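Local coordinates for Lpg2148(MvcA) (Legionella pneumophila subsp. pneumophila str. Philadelphia 1, PDB 6K11), which is a Legionella effector that probably regulates the host ubiquitin-conjugating enzyme UBE2N by deamidase-mediated deubiquitination, at residues N108-T113 with F329-I334. Sequence-based numbering, arbitrary orientation.
Sequences NVLENT and FKITEI
Ile-331 meets Val-109 and Leu-110 with a single methyl, and this apolar touch joins the last turn of helix 104-111 to strand 325-333 of the antiparallel sheet. Ile-331 CG1 lies anti to the backbone N (chi1 -177°) and the chain stays extended through chi2, carrying CD1 out from the strand toward the helix. There CD1 meets Val-109 CG1 tip to tip at 4.1 Å, and Leu-110 CD2 at 4.0 Å, the leucine side chain running at a slant to that of Ile-331. Leu-110 is the buried member of the trio; its side chain also packs on Leu-120 of the adjacent strand and on Ile-278 and Ile-282, while Ile-331 rests beside Ile-122.

Hydrogen bonds gather where the helix stops. Leu-110 O accepts from Thr-113 N at 3.1 Å and from Thr-113 OG1 at 2.6 Å, both reaching it from the same face of its carbonyl plane, the hydroxyl tilted 28° out of it. Arg-247 NH1 is a further donor to that oxygen, so the carbonyl is well satisfied.

Between helix and strand, then, the chemistry is purely methyl against methyl: a small, partly buried hydrophobic seam held by dispersion and burial rather than by directional bonds.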
loop_
_atom_site.group_PDB
_atom_site.type_symbol
_atom_site.label_atom_id
_atom_site.label_comp_id
_atom_site.label_asym_id
_atom_site.label_seq_id
_atom_site.Cartn_x
_atom_site.Cartn_y
_atom_site.Cartn_z
ATOM N N ASN A 108 -17.453 4.491 18.552
ATOM C CA ASN A 108 -18.412 5.497 18.998
ATOM C C ASN A 108 -18.895 6.372 17.849
ATOM O O ASN A 108 -20.039 6.841 17.875
ATOM C CB ASN A 108 -17.805 6.343 20.117
ATOM C CG ASN A 108 -17.620 5.548 21.402
ATOM O OD1 ASN A 108 -18.341 4.579 21.651
ATOM N ND2 ASN A 108 -16.643 5.940 22.214
ATOM N N VAL A 109 -18.056 6.598 16.833
ATOM C CA VAL A 109 -18.516 7.295 15.632
ATOM C C VAL A 109 -19.657 6.526 14.973
ATOM O O VAL A 109 -20.659 7.113 14.541
ATOM C CB VAL A 109 -17.344 7.512 14.655
ATOM C CG1 VAL A 109 -17.857 7.966 13.301
ATOM C CG2 VAL A 109 -16.375 8.537 15.209
ATOM N N LEU A 110 -19.536 5.198 14.911
ATOM C CA LEU A 110 -20.566 4.381 14.277
ATOM C C LEU A 110 -21.834 4.328 15.122
ATOM O O LEU A 110 -22.948 4.371 14.584
ATOM C CB LEU A 110 -20.026 2.973 14.016
ATOM C CG LEU A 110 -18.798 2.879 13.103
ATOM C CD1 LEU A 110 -18.312 1.432 12.978
ATOM C CD2 LEU A 110 -19.084 3.489 11.725
ATOM N N GLU A 111 -21.685 4.232 16.448
ATOM C CA GLU A 111 -22.853 4.238 17.326
ATOM C C GLU A 111 -23.612 5.559 17.251
ATOM O O GLU A 111 -24.830 5.585 17.461
ATOM C CB GLU A 111 -22.435 3.941 18.766
ATOM C CG GLU A 111 -21.620 2.671 18.917
ATOM C CD GLU A 111 -21.065 2.483 20.320
ATOM O OE1 GLU A 111 -21.202 3.404 21.155
ATOM O OE2 GLU A 111 -20.460 1.416 20.574
ATOM N N ASN A 112 -22.922 6.657 16.940
ATOM C CA ASN A 112 -23.542 7.970 16.804
ATOM C C ASN A 112 -24.145 8.216 15.422
ATOM O O ASN A 112 -24.386 9.380 15.070
ATOM C CB ASN A 112 -22.522 9.067 17.119
ATOM C CG ASN A 112 -22.625 9.562 18.547
ATOM O OD1 ASN A 112 -22.500 8.785 19.496
ATOM N ND2 ASN A 112 -22.856 10.862 18.707
ATOM N N THR A 113 -24.383 7.173 14.626
ATOM C CA THR A 113 -24.950 7.330 13.291
ATOM C C THR A 113 -26.133 6.386 13.135
ATOM O O THR A 113 -26.049 5.211 13.509
ATOM C CB THR A 113 -23.906 7.060 12.200
ATOM O OG1 THR A 113 -23.312 5.772 12.411
ATOM C CG2 THR A 113 -22.816 8.121 12.234
ATOM N N PHE A 329 -7.545 5.571 10.183
ATOM C CA PHE A 329 -8.778 5.506 9.418
ATOM C C PHE A 329 -9.307 6.910 9.174
ATOM O O PHE A 329 -8.978 7.865 9.884
ATOM C CB PHE A 329 -9.848 4.680 10.141
ATOM C CG PHE A 329 -10.392 5.365 11.361
ATOM C CD1 PHE A 329 -11.500 6.201 11.274
ATOM C CD2 PHE A 329 -9.774 5.205 12.591
ATOM C CE1 PHE A 329 -11.993 6.854 12.391
ATOM C CE2 PHE A 329 -10.262 5.852 13.720
ATOM C CZ PHE A 329 -11.373 6.685 13.616
ATOM N N LYS A 330 -10.153 7.009 8.159
ATOM C CA LYS A 330 -10.917 8.211 7.882
ATOM C C LYS A 330 -12.258 7.765 7.322
ATOM O O LYS A 330 -12.364 6.700 6.700
ATOM C CB LYS A 330 -10.175 9.132 6.916
ATOM C CG LYS A 330 -9.915 8.520 5.559
ATOM C CD LYS A 330 -9.467 9.604 4.592
ATOM C CE LYS A 330 -8.150 9.308 3.953
ATOM N NZ LYS A 330 -7.446 10.547 3.506
ATOM N N ILE A 331 -13.293 8.565 7.564
ATOM C CA ILE A 331 -14.652 8.116 7.312
ATOM C C ILE A 331 -15.454 9.237 6.663
ATOM O O ILE A 331 -15.233 10.420 6.927
ATOM C CB ILE A 331 -15.303 7.615 8.627
ATOM C CG1 ILE A 331 -16.705 7.068 8.368
ATOM C CG2 ILE A 331 -15.293 8.716 9.690
ATOM C CD1 ILE A 331 -17.315 6.337 9.551
ATOM N N THR A 332 -16.386 8.851 5.793
ATOM C CA THR A 332 -17.259 9.811 5.139
ATOM C C THR A 332 -18.596 9.153 4.849
ATOM O O THR A 332 -18.720 7.922 4.806
ATOM C CB THR A 332 -16.637 10.353 3.843
ATOM O OG1 THR A 332 -17.558 11.255 3.221
ATOM C CG2 THR A 332 -16.337 9.199 2.869
ATOM N N GLU A 333 -19.611 9.984 4.672
ATOM C CA GLU A 333 -20.875 9.448 4.200
ATOM C C GLU A 333 -20.855 9.344 2.683
ATOM O O GLU A 333 -20.077 10.014 1.998
ATOM C CB GLU A 333 -22.049 10.297 4.677
ATOM C CG GLU A 333 -21.934 10.633 6.148
ATOM C CD GLU A 333 -22.809 11.784 6.572
ATOM O OE1 GLU A 333 -22.268 12.777 7.123
ATOM O OE2 GLU A 333 -24.035 11.670 6.389
ATOM N N ILE A 334 -21.717 8.473 2.170
ATOM C CA ILE A 334 -21.829 8.160 0.751
ATOM C C ILE A 334 -23.232 8.545 0.303
ATOM O O ILE A 334 -24.204 8.306 1.027
ATOM C CB ILE A 334 -21.564 6.653 0.501
ATOM C CG1 ILE A 334 -20.064 6.335 0.355
ATOM C CG2 ILE A 334 -22.383 6.093 -0.660
ATOM C CD1 ILE A 334 -19.185 7.495 0.115
#